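Local coordinates for protein elongation factor G (Thermus thermophilus, PDB 2DY1) that binds GTP together with a magnesium ion and probably acts as a GTPase elongation factor in the translocation step of protein synthesis, at residues D99-A104 and L127-V132. Residues are numbered along the deposited sequence; the frame is centred on the assembly and turned at random.
Sequences DAALVA and LPRMVV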
loop_
_atom_site.group_PDB
_atom_site.type_symbol
_atom_site.label_atom_id
_atom_site.label_comp_id
_atom_site.label_asym_id
_atom_site.label_seq_id
_atom_site.Cartn_x
_atom_site.Cartn_y
_atom_site.Cartn_z
ATOM N N ASP A 99 -1.119 15.921 10.416
ATOM C CA ASP A 99 -1.788 17.115 9.924
ATOM C C ASP A 99 -0.946 17.828 8.860
ATOM O O ASP A 99 -1.371 18.857 8.311
ATOM C CB ASP A 99 -2.095 18.082 11.079
ATOM C CG ASP A 99 -3.013 17.471 12.122
ATOM O OD1 ASP A 99 -3.801 16.571 11.770
ATOM O OD2 ASP A 99 -2.944 17.906 13.300
ATOM N N ALA A 100 0.237 17.288 8.558
ATOM C CA ALA A 100 1.119 17.874 7.538
ATOM C C ALA A 100 2.147 16.825 7.160
ATOM O O ALA A 100 2.405 15.898 7.937
ATOM C CB ALA A 100 1.830 19.109 8.077
ATOM N N ALA A 101 2.721 16.978 5.966
ATOM C CA ALA A 101 3.740 16.050 5.499
ATOM C C ALA A 101 5.075 16.775 5.341
ATOM O O ALA A 101 5.127 17.859 4.774
ATOM C CB ALA A 101 3.329 15.470 4.163
ATOM N N LEU A 102 6.138 16.189 5.884
ATOM C CA LEU A 102 7.498 16.717 5.730
ATOM C C LEU A 102 8.074 15.737 4.718
ATOM O O LEU A 102 8.201 14.546 5.005
ATOM C CB LEU A 102 8.271 16.642 7.051
ATOM C CG LEU A 102 9.775 16.960 6.974
ATOM C CD1 LEU A 102 10.000 18.396 6.402
ATOM C CD2 LEU A 102 10.401 16.866 8.385
ATOM N N VAL A 103 8.433 16.236 3.545
ATOM C CA VAL A 103 8.887 15.375 2.457
ATOM C C VAL A 103 10.385 15.505 2.254
ATOM O O VAL A 103 10.860 16.550 1.846
ATOM C CB VAL A 103 8.130 15.767 1.143
ATOM C CG1 VAL A 103 8.470 14.801 0.017
ATOM C CG2 VAL A 103 6.592 15.790 1.399
ATOM N N ALA A 104 11.127 14.434 2.566
ATOM C CA ALA A 104 12.580 14.438 2.410
ATOM C C ALA A 104 12.908 14.212 0.949
ATOM O O ALA A 104 12.314 13.351 0.286
ATOM C CB ALA A 104 13.217 13.319 3.239
ATOM N N LEU A 127 -3.377 17.774 2.971
ATOM C CA LEU A 127 -2.311 18.147 3.876
ATOM C C LEU A 127 -1.279 19.142 3.397
ATOM O O LEU A 127 -0.836 19.069 2.265
ATOM C CB LEU A 127 -1.504 16.900 4.281
ATOM C CG LEU A 127 -2.245 15.743 4.956
ATOM C CD1 LEU A 127 -1.188 14.688 5.391
ATOM C CD2 LEU A 127 -3.042 16.236 6.151
ATOM N N PRO A 128 -0.879 20.074 4.274
ATOM C CA PRO A 128 0.153 21.058 3.945
ATOM C C PRO A 128 1.422 20.214 3.746
ATOM O O PRO A 128 1.552 19.119 4.322
ATOM C CB PRO A 128 0.275 21.880 5.217
ATOM C CG PRO A 128 -1.166 21.885 5.728
ATOM C CD PRO A 128 -1.569 20.440 5.532
ATOM N N ARG A 129 2.353 20.715 2.944
ATOM C CA ARG A 129 3.598 20.006 2.682
ATOM C C ARG A 129 4.788 20.950 2.800
ATOM O O ARG A 129 4.706 22.129 2.434
ATOM C CB ARG A 129 3.598 19.403 1.272
ATOM C CG ARG A 129 2.914 18.034 1.142
ATOM C CD ARG A 129 2.087 17.998 -0.133
ATOM N NE ARG A 129 0.897 18.829 0.080
ATOM C CZ ARG A 129 0.219 19.431 -0.886
ATOM N NH1 ARG A 129 0.603 19.305 -2.154
ATOM N NH2 ARG A 129 -0.836 20.172 -0.577
ATOM N N MET A 130 5.876 20.434 3.359
ATOM C CA MET A 130 7.141 21.165 3.493
ATOM C C MET A 130 8.167 20.166 2.961
ATOM O O MET A 130 7.961 18.967 3.077
ATOM C CB MET A 130 7.421 21.491 4.975
ATOM C CG MET A 130 8.846 21.827 5.347
ATOM S SD MET A 130 8.946 22.032 7.172
ATOM C CE MET A 130 8.024 23.545 7.291
ATOM N N VAL A 131 9.236 20.656 2.341
ATOM C CA VAL A 131 10.287 19.788 1.805
ATOM C C VAL A 131 11.541 19.983 2.621
ATOM O O VAL A 131 11.848 21.108 3.016
ATOM C CB VAL A 131 10.654 20.201 0.350
ATOM C CG1 VAL A 131 11.899 19.445 -0.140
ATOM C CG2 VAL A 131 9.478 19.927 -0.584
ATOM N N VAL A 132 12.267 18.899 2.894
ATOM C CA VAL A 132 13.564 19.031 3.557
ATOM C C VAL A 132 14.577 18.364 2.628
ATOM O O VAL A 132 14.430 17.204 2.248
ATOM C CB VAL A 132 13.605 18.423 5.013
ATOM C CG1 VAL A 132 13.176 16.973 5.039
ATOM C CG2 VAL A 132 15.016 18.589 5.587
#
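R129 touches A101 with its CG, 4.0 Å from the A101 CB, and then leads its flat guanidinium away from strand 100-106. At the edge of that group, in its plane, sits the carbonyl oxygen of L127. NE and NH2 both grip this one atom side-on, with R129 NE to L127 O at 2.8 Å. The R129 chain bends twice, at chi2 and chi3, which turns the guanidinium back to L127. NH1 forms a salt bridge with E123, and W119 adds a cation-pi contact, both from helix 113-124. With an alanine in its place, the L127 carbonyl would probably lose both these donors and E123 this positive partner.

The two strands run parallel. Four backbone hydrogen bonds join them: A101 N to P128 O, M130 N to A101 O, V103 N to M130 O, and V132 N to V103 O. A101 and V103 thus each give one bond and accept one, as is usual between parallel strands.

L102, A104, M130 and V132 share one face. L102 CD1 lies 3.8 Å from M130 CG. The same methyl is 3.7 Å from V132 CG1. The L102 CG is anti to the backbone N (chi1 171°), and its end leans toward the neighbouring strand. Helix 261-271 covers L102 and M130. A101, V103, R129 and V131 share the other face, where helix 113-124 packs on the first three.

Near the loop end, L127 CD2 rests 3.8 Å from D99 C. The D99 carboxylate forms salt bridges with R278 and R304. At the far end the A104 side chain lies about 4 Å from those of S20 and K22, which bind GTP. Strand 100-106, helix 113-124 and strand 129-134 form a beta-alpha-beta crossover in the central sheet of a P-loop GTPase domain.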